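Local coordinates for protein vaginolysin (Gardnerella vaginalis, PDB 5IMY) that probably binds cholesterol in host membranes and acts as a pore-forming cytolytic toxin, as other members of the cholesterol-dependent cytolysin family do, at residues S80-S83 with A84-D87; A174-M177 with N178-K181; E296-R299 with I300-T304; D463-V467 with R468-I472. One frame throughout, in Å; residues are numbered along the deposited sequence.

Contact 1: residues S80-S83 with A84-D87; sequences SVTS and ANDD
T82 and N85 face each other round a tight turn and exchange backbone and side-chain bonds. T82 N bonds N85 OD1 at 3.0 Å, almost straight at 178°. The N-H comes in above the carbonyl plane of the amide, 38° out of it. N85 gets there because CG lies between its own backbone N and carbonyl carbon (chi1 66°), which folds the amide back across the turn. The two side chains cross at about a right angle. In return, T82 OG1 takes weak bonds from A84 N and N85 N, both 3.3 Å away. With a bond of 2.9 Å from D86 N to T82 O, this gives the pattern of an ST motif, though its bonds are all weak. On the other end of the amide, N85 ND2 reaches S80 O weakly at 3.4 Å and also bonds N104 O.

This inner part is close-packed. V81 and N85 are buried, and V81 CG1 lies 3.9 Å from both N85 OD1 and D86 OD1. V81 also rests on P347 and Y350 of strand 347-354. The outer side is looser. S83 and A84 sit at the bend and are exposed, with their CB bonds directed away. D86 is only partly exposed, and its carboxylate forms a salt bridge with K139. The buried amide of N85, held by T82 N at its oxygen and by N104 O at its nitrogen, probably helps fix this turn.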
loop_
_atom_site.group_PDB
_atom_site.type_symbol
_atom_site.label_atom_id
_atom_site.label_comp_id
_atom_site.label_asym_id
_atom_site.label_seq_id
_atom_site.Cartn_x
_atom_site.Cartn_y
_atom_site.Cartn_z
ATOM N N SER A 80 -22.702 20.233 -23.309
ATOM C CA SER A 80 -23.992 19.564 -23.380
ATOM C C SER A 80 -25.108 20.557 -23.678
ATOM O O SER A 80 -25.081 21.709 -23.237
ATOM C CB SER A 80 -24.296 18.837 -22.070
ATOM O OG SER A 80 -23.406 17.757 -21.863
ATOM N N VAL A 81 -26.095 20.094 -24.440
ATOM C CA VAL A 81 -27.320 20.842 -24.698
ATOM C C VAL A 81 -28.380 20.358 -23.719
ATOM O O VAL A 81 -28.552 19.148 -23.526
ATOM C CB VAL A 81 -27.784 20.667 -26.154
ATOM C CG1 VAL A 81 -29.136 21.337 -26.379
ATOM C CG2 VAL A 81 -26.747 21.236 -27.110
ATOM N N THR A 82 -29.090 21.299 -23.103
ATOM C CA THR A 82 -30.090 20.994 -22.093
ATOM C C THR A 82 -31.377 21.739 -22.412
ATOM O O THR A 82 -31.426 22.597 -23.297
ATOM C CB THR A 82 -29.608 21.384 -20.688
ATOM O OG1 THR A 82 -29.444 22.806 -20.616
ATOM C CG2 THR A 82 -28.287 20.708 -20.366
ATOM N N SER A 83 -32.431 21.399 -21.668
ATOM C CA SER A 83 -33.681 22.142 -21.778
ATOM C C SER A 83 -33.490 23.604 -21.399
ATOM O O SER A 83 -34.167 24.483 -21.946
ATOM C CB SER A 83 -34.746 21.502 -20.888
ATOM O OG SER A 83 -35.953 22.242 -20.921
ATOM N N ALA A 84 -32.569 23.885 -20.476
ATOM C CA ALA A 84 -32.397 25.238 -19.966
ATOM C C ALA A 84 -31.684 26.150 -20.956
ATOM O O ALA A 84 -31.977 27.351 -21.000
ATOM C CB ALA A 84 -31.622 25.206 -18.647
ATOM N N ASN A 85 -30.755 25.617 -21.751
ATOM C CA ASN A 85 -29.974 26.435 -22.667
ATOM C C ASN A 85 -30.328 26.223 -24.132
ATOM O O ASN A 85 -29.790 26.937 -24.986
ATOM C CB ASN A 85 -28.469 26.174 -22.465
ATOM C CG ASN A 85 -28.050 24.764 -22.852
ATOM O OD1 ASN A 85 -28.620 24.150 -23.755
ATOM N ND2 ASN A 85 -27.041 24.245 -22.164
ATOM N N ASP A 86 -31.216 25.276 -24.448
ATOM C CA ASP A 86 -31.587 25.043 -25.839
ATOM C C ASP A 86 -32.079 26.320 -26.508
ATOM O O ASP A 86 -31.955 26.468 -27.728
ATOM C CB ASP A 86 -32.664 23.956 -25.917
ATOM C CG ASP A 86 -32.909 23.476 -27.334
ATOM O OD1 ASP A 86 -31.942 23.412 -28.119
ATOM O OD2 ASP A 86 -34.073 23.159 -27.664
ATOM N N ASP A 87 -32.634 27.252 -25.727
ATOM C CA ASP A 87 -33.123 28.508 -26.291
ATOM C C ASP A 87 -32.012 29.296 -26.973
ATOM O O ASP A 87 -32.260 29.971 -27.978
ATOM C CB ASP A 87 -33.758 29.363 -25.194
ATOM C CG ASP A 87 -35.203 28.993 -24.925
ATOM O OD1 ASP A 87 -35.938 28.710 -25.894
ATOM O OD2 ASP A 87 -35.604 28.990 -23.742
#

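Contact 2: residues A174-M177 with N178-K181; sequences AQSM and NQLK
The backbone turns into a helix at S176, where L180 N bonds S176 O at 3.2 Å. One residue on, K181 N bonds M177 O at 3.1 Å. S176 is the N-cap. Its OG accepts from Q179 N at 3.2 Å, with an N-H...O angle of 166°. OG lies between the backbone N and the carbonyl carbon of S176 (chi1 71°), and this turns the hydroxyl over the first turn of the helix. The bond satisfies an N-H that has no preceding turn to donate to.

Q179 doubles back beside the cap. Its CG lies 3.2 Å from S176 OG, and its amide runs past Q175, with NE2 3.6 Å from Q175 CB. The two amide planes stand 63° apart. Q179 NE2 bonds S173 O, while Q175 OE1 takes the N-H of T372. The N-cap ends the link from strand 166-173 of the large antiparallel sheet and starts helix 177-184. That helix packs on helices 188-191 and 199-203. The residues around S176 and Q175 also touch the long strand 363-389, through Y369 and E371.

On another side, L180 points toward the incoming chain. Its CD1 lies 4.3 Å from A174 CB, and L180 also packs on F188 and F199. M177 reaches F188, A189 and F199 as well. K181 crosses M177 at a slant, its CD 3.8 Å from M177 CG and close to M177 O.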
loop_
_atom_site.group_PDB
_atom_site.type_symbol
_atom_site.label_atom_id
_atom_site.label_comp_id
_atom_site.label_asym_id
_atom_site.label_seq_id
_atom_site.Cartn_x
_atom_site.Cartn_y
_atom_site.Cartn_z
ATOM N N ALA A 174 -18.600 8.187 -8.824
ATOM C CA ALA A 174 -19.418 9.106 -8.039
ATOM C C ALA A 174 -18.770 9.287 -6.671
ATOM O O ALA A 174 -18.764 8.363 -5.851
ATOM C CB ALA A 174 -20.845 8.583 -7.909
ATOM N N GLN A 175 -18.223 10.466 -6.431
ATOM C CA GLN A 175 -17.532 10.787 -5.186
ATOM C C GLN A 175 -18.063 12.050 -4.525
ATOM O O GLN A 175 -18.224 12.072 -3.303
ATOM C CB GLN A 175 -16.026 10.931 -5.457
ATOM C CG GLN A 175 -15.353 9.630 -5.873
ATOM C CD GLN A 175 -15.362 8.593 -4.765
ATOM O OE1 GLN A 175 -15.486 8.923 -3.587
ATOM N NE2 GLN A 175 -15.230 7.328 -5.143
ATOM N N SER A 176 -18.334 13.099 -5.297
ATOM C CA SER A 176 -18.916 14.316 -4.752
ATOM C C SER A 176 -19.592 15.074 -5.883
ATOM O O SER A 176 -19.167 14.999 -7.038
ATOM C CB SER A 176 -17.859 15.199 -4.079
ATOM O OG SER A 176 -16.995 15.781 -5.039
ATOM N N MET A 177 -20.651 15.805 -5.538
ATOM C CA MET A 177 -21.358 16.587 -6.543
ATOM C C MET A 177 -20.454 17.629 -7.190
ATOM O O MET A 177 -20.744 18.079 -8.303
ATOM C CB MET A 177 -22.577 17.271 -5.919
ATOM C CG MET A 177 -23.481 17.962 -6.926
ATOM S SD MET A 177 -24.144 16.836 -8.169
ATOM C CE MET A 177 -25.205 15.802 -7.162
ATOM N N ASN A 178 -19.362 18.013 -6.525
ATOM C CA ASN A 178 -18.472 19.031 -7.071
ATOM C C ASN A 178 -17.509 18.453 -8.104
ATOM O O ASN A 178 -17.271 19.079 -9.143
ATOM C CB ASN A 178 -17.702 19.713 -5.940
ATOM C CG ASN A 178 -18.319 21.036 -5.529
ATOM O OD1 ASN A 178 -19.430 21.376 -5.939
ATOM N ND2 ASN A 178 -17.597 21.793 -4.710
ATOM N N GLN A 179 -16.941 17.272 -7.847
ATOM C CA GLN A 179 -16.051 16.674 -8.837
ATOM C C GLN A 179 -16.824 16.213 -10.068
ATOM O O GLN A 179 -16.292 16.259 -11.183
ATOM C CB GLN A 179 -15.268 15.512 -8.224
ATOM C CG GLN A 179 -16.118 14.331 -7.781
ATOM C CD GLN A 179 -15.936 13.102 -8.655
ATOM O OE1 GLN A 179 -14.923 12.940 -9.330
ATOM N NE2 GLN A 179 -16.930 12.225 -8.640
ATOM N N LEU A 180 -18.076 15.782 -9.892
ATOM C CA LEU A 180 -18.893 15.404 -11.040
ATOM C C LEU A 180 -19.313 16.628 -11.846
ATOM O O LEU A 180 -19.389 16.568 -13.079
ATOM C CB LEU A 180 -20.120 14.616 -10.577
ATOM C CG LEU A 180 -19.832 13.250 -9.948
ATOM C CD1 LEU A 180 -21.121 12.603 -9.472
ATOM C CD2 LEU A 180 -19.108 12.334 -10.925
ATOM N N LYS A 181 -19.597 17.745 -11.173
ATOM C CA LYS A 181 -19.852 18.984 -11.899
ATOM C C LYS A 181 -18.638 19.397 -12.719
ATOM O O LYS A 181 -18.786 19.946 -13.816
ATOM C CB LYS A 181 -20.257 20.092 -10.922
ATOM C CG LYS A 181 -21.736 20.047 -10.544
ATOM C CD LYS A 181 -22.036 20.691 -9.193
ATOM C CE LYS A 181 -22.330 22.181 -9.300
ATOM N NZ LYS A 181 -21.099 23.011 -9.359
#

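Contact 3: residues E296-R299 with I300-T304; sequences EFHR and ILQNT
H298 O is approached by two backbone N-H groups of the next turn. Q302 N bonds it at 3.2 Å, with an N-H...O angle of 141°. L301 N bonds it weakly, because that N-H is directed more at F297 O, which it meets at 3.2 Å and 154°. The N-H of L301 is thus shared between an i+4 bond and a weak i+3 bond. A second carbonyl, I300 O, is also gripped twice. T304 OG1 bonds it at 2.8 Å and N303 N at 3.0 Å, from opposite faces of the carbonyl plane. The T304 hydroxyl thus ties the outgoing chain back to I300.

This short helix, 298-301, precedes strand 305-311. It lies with helix 278-286 in the connection between strands 263-271 and 305-311. It probably lies at or near the end of the second helical bundle, which in relatives refolds into a membrane hairpin.

The side chains divide between two sides. On one, Q302 bends back at chi2 (-66°) so that its end lies over a face of the H298 imidazole. Q302 CD stands 3.5 Å above the ring plane, offset toward the rim, and the amide is tilted against the ring. Q302 CG comes 3.1 Å from H298 O. On the other side, L301 CG lies 3.6 Å from F297 O, and L301 packs on A285 and I291. I300 touches F278. F297 rests on A281 and also meets an acidic side chain of a chain of another protein.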
loop_
_atom_site.group_PDB
_atom_site.type_symbol
_atom_site.label_atom_id
_atom_site.label_comp_id
_atom_site.label_asym_id
_atom_site.label_seq_id
_atom_site.Cartn_x
_atom_site.Cartn_y
_atom_site.Cartn_z
ATOM N N GLU A 296 -14.649 -14.081 -14.291
ATOM C CA GLU A 296 -13.876 -12.911 -13.866
ATOM C C GLU A 296 -14.746 -11.706 -13.514
ATOM O O GLU A 296 -15.279 -11.627 -12.402
ATOM C CB GLU A 296 -12.865 -12.537 -14.956
ATOM C CG GLU A 296 -11.932 -11.388 -14.573
ATOM C CD GLU A 296 -10.787 -11.216 -15.551
ATOM O OE1 GLU A 296 -11.056 -10.998 -16.752
ATOM O OE2 GLU A 296 -9.617 -11.302 -15.118
ATOM N N PHE A 297 -14.873 -10.744 -14.432
ATOM C CA PHE A 297 -15.793 -9.631 -14.232
ATOM C C PHE A 297 -17.243 -10.081 -14.243
ATOM O O PHE A 297 -18.118 -9.316 -13.825
ATOM C CB PHE A 297 -15.602 -8.572 -15.320
ATOM C CG PHE A 297 -14.213 -8.005 -15.391
ATOM C CD1 PHE A 297 -13.534 -7.636 -14.243
ATOM C CD2 PHE A 297 -13.591 -7.836 -16.616
ATOM C CE1 PHE A 297 -12.259 -7.110 -14.318
ATOM C CE2 PHE A 297 -12.318 -7.312 -16.695
ATOM C CZ PHE A 297 -11.650 -6.949 -15.545
ATOM N N HIS A 298 -17.507 -11.298 -14.719
ATOM C CA HIS A 298 -18.875 -11.779 -14.853
ATOM C C HIS A 298 -19.649 -11.599 -13.555
ATOM O O HIS A 298 -20.780 -11.105 -13.558
ATOM C CB HIS A 298 -18.862 -13.248 -15.279
ATOM C CG HIS A 298 -20.201 -13.763 -15.702
ATOM N ND1 HIS A 298 -20.853 -14.778 -15.034
ATOM C CD2 HIS A 298 -21.015 -13.400 -16.722
ATOM C CE1 HIS A 298 -22.010 -15.018 -15.625
ATOM N NE2 HIS A 298 -22.132 -14.196 -16.652
ATOM N N ARG A 299 -19.040 -11.969 -12.426
ATOM C CA ARG A 299 -19.765 -11.957 -11.158
ATOM C C ARG A 299 -20.122 -10.542 -10.725
ATOM O O ARG A 299 -21.187 -10.328 -10.135
ATOM C CB ARG A 299 -18.942 -12.652 -10.072
ATOM C CG ARG A 299 -18.291 -13.947 -10.529
ATOM C CD ARG A 299 -18.005 -14.888 -9.373
ATOM N NE ARG A 299 -17.116 -14.294 -8.376
ATOM C CZ ARG A 299 -15.787 -14.365 -8.407
ATOM N NH1 ARG A 299 -15.163 -15.005 -9.388
ATOM N NH2 ARG A 299 -15.076 -13.791 -7.445
ATOM N N ILE A 300 -19.255 -9.566 -11.003
ATOM C CA ILE A 300 -19.559 -8.185 -10.645
ATOM C C ILE A 300 -20.752 -7.680 -11.447
ATOM O O ILE A 300 -21.615 -6.968 -10.919
ATOM C CB ILE A 300 -18.321 -7.294 -10.856
ATOM C CG1 ILE A 300 -17.114 -7.844 -10.084
ATOM C CG2 ILE A 300 -18.614 -5.855 -10.440
ATOM C CD1 ILE A 300 -17.381 -8.142 -8.616
ATOM N N LEU A 301 -20.827 -8.044 -12.727
ATOM C CA LEU A 301 -21.859 -7.503 -13.602
ATOM C C LEU A 301 -23.218 -8.166 -13.405
ATOM O O LEU A 301 -24.225 -7.619 -13.867
ATOM C CB LEU A 301 -21.411 -7.624 -15.061
ATOM C CG LEU A 301 -20.136 -6.839 -15.404
ATOM C CD1 LEU A 301 -19.742 -7.056 -16.851
ATOM C CD2 LEU A 301 -20.297 -5.346 -15.129
ATOM N N GLN A 302 -23.281 -9.319 -12.733
ATOM C CA GLN A 302 -24.573 -9.843 -12.302
ATOM C C GLN A 302 -25.113 -9.108 -11.084
ATOM O O GLN A 302 -26.270 -9.325 -10.714
ATOM C CB GLN A 302 -24.499 -11.337 -11.955
ATOM C CG GLN A 302 -23.577 -12.192 -12.807
ATOM C CD GLN A 302 -24.034 -12.318 -14.249
ATOM O OE1 GLN A 302 -23.251 -12.117 -15.177
ATOM N NE2 GLN A 302 -25.296 -12.675 -14.444
ATOM N N ASN A 303 -24.298 -8.268 -10.445
ATOM C CA ASN A 303 -24.701 -7.523 -9.260
ATOM C C ASN A 303 -24.681 -6.017 -9.486
ATOM O O ASN A 303 -24.736 -5.254 -8.514
ATOM C CB ASN A 303 -23.796 -7.882 -8.078
ATOM C CG ASN A 303 -24.406 -8.934 -7.177
ATOM O OD1 ASN A 303 -25.201 -8.621 -6.290
ATOM N ND2 ASN A 303 -24.040 -10.189 -7.400
ATOM N N THR A 304 -24.610 -5.571 -10.737
ATOM C CA THR A 304 -24.525 -4.153 -11.063
ATOM C C THR A 304 -25.918 -3.650 -11.425
ATOM O O THR A 304 -26.471 -4.025 -12.464
ATOM C CB THR A 304 -23.543 -3.921 -12.208
ATOM O OG1 THR A 304 -22.251 -4.418 -11.842
ATOM C CG2 THR A 304 -23.438 -2.436 -12.539
#

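Contact 4: residues D463-V467 with R468-I472; sequences DLPLV and RQRTI
This is a local side-chain contact in the C-terminal beta-sandwich domain. It sits in the link that carries the chain from strand 460-464, at the edge of the four-strand sheet, to strand 469-475, which pairs with the long strand 363-389 in the other sheet. The chain directions of 464-467 and 468-470 differ by 128°, and R470 reaches back across the inside of the bend. L464 CD1 sits over the centre of one guanidinium face, 3.2 Å from R470 CZ. L464 and R470 approach from opposite directions. L464 CG stands between its backbone N and carbonyl carbon (chi1 78°), which helps bring the methyl over the guanidinium. V467 CG2 lies only loosely over the opposite face and touches R470 CB at 4.0 Å.

At the edge, near the guanidinium plane, R470 NH2 meets P465 O at 2.5 Å. The bond is weak, with an angle of 119°, and so short that its detail is doubtful. R470 NH1 also has a long, weak ion pair with E485, and R470 bonds Y381 and T383 through its backbone. The chemistry implies a buried guanidinium with a leucine methyl packed over one face.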
loop_
_atom_site.group_PDB
_atom_site.type_symbol
_atom_site.label_atom_id
_atom_site.label_comp_id
_atom_site.label_asym_id
_atom_site.label_seq_id
_atom_site.Cartn_x
_atom_site.Cartn_y
_atom_site.Cartn_z
ATOM N N ASP A 463 0.998 -23.646 -4.345
ATOM C CA ASP A 463 0.408 -22.582 -5.151
ATOM C C ASP A 463 -1.058 -22.852 -5.466
ATOM O O ASP A 463 -1.506 -22.611 -6.592
ATOM C CB ASP A 463 1.199 -22.406 -6.452
ATOM C CG ASP A 463 2.458 -21.584 -6.264
ATOM O OD1 ASP A 463 2.385 -20.527 -5.603
ATOM O OD2 ASP A 463 3.520 -21.995 -6.777
ATOM N N LEU A 464 -1.836 -23.359 -4.462
ATOM C CA LEU A 464 -3.217 -23.689 -4.784
ATOM C C LEU A 464 -4.166 -22.631 -4.228
ATOM O O LEU A 464 -3.931 -22.092 -3.140
ATOM C CB LEU A 464 -3.594 -25.069 -4.241
ATOM C CG LEU A 464 -3.921 -25.297 -2.764
ATOM C CD1 LEU A 464 -4.420 -26.724 -2.594
ATOM C CD2 LEU A 464 -2.727 -25.055 -1.861
ATOM N N PRO A 465 -5.241 -22.331 -4.959
ATOM C CA PRO A 465 -6.063 -21.163 -4.624
ATOM C C PRO A 465 -6.654 -21.256 -3.225
ATOM O O PRO A 465 -6.722 -22.324 -2.614
ATOM C CB PRO A 465 -7.163 -21.188 -5.692
ATOM C CG PRO A 465 -7.240 -22.613 -6.118
ATOM C CD PRO A 465 -5.836 -23.128 -6.045
ATOM N N LEU A 466 -7.092 -20.102 -2.723
ATOM C CA LEU A 466 -7.772 -20.015 -1.438
ATOM C C LEU A 466 -9.273 -20.035 -1.690
ATOM O O LEU A 466 -9.828 -19.084 -2.249
ATOM C CB LEU A 466 -7.370 -18.756 -0.675
ATOM C CG LEU A 466 -7.328 -18.966 0.839
ATOM C CD1 LEU A 466 -5.919 -18.764 1.313
ATOM C CD2 LEU A 466 -8.288 -18.046 1.580
ATOM N N VAL A 467 -9.921 -21.114 -1.276
ATOM C CA VAL A 467 -11.351 -21.258 -1.419
ATOM C C VAL A 467 -12.007 -21.011 -0.066
ATOM O O VAL A 467 -11.343 -20.829 0.951
ATOM C CB VAL A 467 -11.736 -22.648 -1.982
ATOM C CG1 VAL A 467 -11.228 -22.802 -3.405
ATOM C CG2 VAL A 467 -11.195 -23.760 -1.090
ATOM N N ARG A 468 -13.340 -20.997 -0.055
ATOM C CA ARG A 468 -14.070 -20.853 1.199
ATOM C C ARG A 468 -13.851 -22.056 2.106
ATOM O O ARG A 468 -13.794 -21.903 3.330
ATOM C CB ARG A 468 -15.559 -20.640 0.903
ATOM C CG ARG A 468 -16.548 -21.495 1.701
ATOM C CD ARG A 468 -16.681 -21.031 3.146
ATOM N NE ARG A 468 -18.080 -20.815 3.505
ATOM C CZ ARG A 468 -18.538 -20.740 4.750
ATOM N NH1 ARG A 468 -17.711 -20.874 5.780
ATOM N NH2 ARG A 468 -19.830 -20.540 4.969
ATOM N N GLN A 469 -13.721 -23.249 1.530
ATOM C CA GLN A 469 -13.558 -24.467 2.311
ATOM C C GLN A 469 -12.711 -25.459 1.531
ATOM O O GLN A 469 -12.988 -25.736 0.360
ATOM C CB GLN A 469 -14.917 -25.092 2.648
ATOM C CG GLN A 469 -14.840 -26.431 3.382
ATOM C CD GLN A 469 -14.482 -26.278 4.847
ATOM O OE1 GLN A 469 -13.344 -26.527 5.252
ATOM N NE2 GLN A 469 -15.456 -25.873 5.652
ATOM N N ARG A 470 -11.686 -25.991 2.191
ATOM C CA ARG A 470 -10.852 -27.055 1.653
ATOM C C ARG A 470 -10.689 -28.110 2.734
ATOM O O ARG A 470 -10.309 -27.789 3.864
ATOM C CB ARG A 470 -9.488 -26.514 1.203
ATOM C CG ARG A 470 -8.407 -27.573 0.952
ATOM C CD ARG A 470 -7.968 -27.612 -0.501
ATOM N NE ARG A 470 -7.684 -26.284 -1.035
ATOM C CZ ARG A 470 -7.571 -26.005 -2.330
ATOM N NH1 ARG A 470 -7.717 -26.963 -3.237
ATOM N NH2 ARG A 470 -7.313 -24.764 -2.719
ATOM N N THR A 471 -10.987 -29.361 2.393
ATOM C CA THR A 471 -10.835 -30.471 3.322
ATOM C C THR A 471 -10.087 -31.599 2.629
ATOM O O THR A 471 -10.447 -32.001 1.518
ATOM C CB THR A 471 -12.192 -30.966 3.848
ATOM O OG1 THR A 471 -12.033 -32.258 4.446
ATOM C CG2 THR A 471 -13.218 -31.045 2.741
ATOM N N ILE A 472 -9.045 -32.098 3.289
ATOM C CA ILE A 472 -8.160 -33.118 2.739
ATOM C C ILE A 472 -8.235 -34.323 3.664
ATOM O O ILE A 472 -7.729 -34.280 4.794
ATOM C CB ILE A 472 -6.717 -32.613 2.604
ATOM C CG1 ILE A 472 -6.695 -31.259 1.885
ATOM C CG2 ILE A 472 -5.863 -33.636 1.858
ATOM C CD1 ILE A 472 -5.327 -30.615 1.825
#

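Contacts 1, 2 and 3 lie by strands of the large antiparallel sheet, and contact 4 links two other sheets in the C-terminal region. None touches another. Contacts 1 and 2 are about 10 Å apart at their nearest atoms, contacts 3 and 4 about 9 Å, and contacts 1 and 4 about 44 Å. Contact 2 is closest to the middle of the chain and has no exposed touching residue. Contacts 1, 3 and 4 each mix buried and exposed residues. An amide and a hydroxyl shape contact 1, a serine cap starts the helix of contact 2, a hydroxyl-to-carbonyl tie closes contact 3, and contact 4 relies on aliphatic packing against a guanidinium.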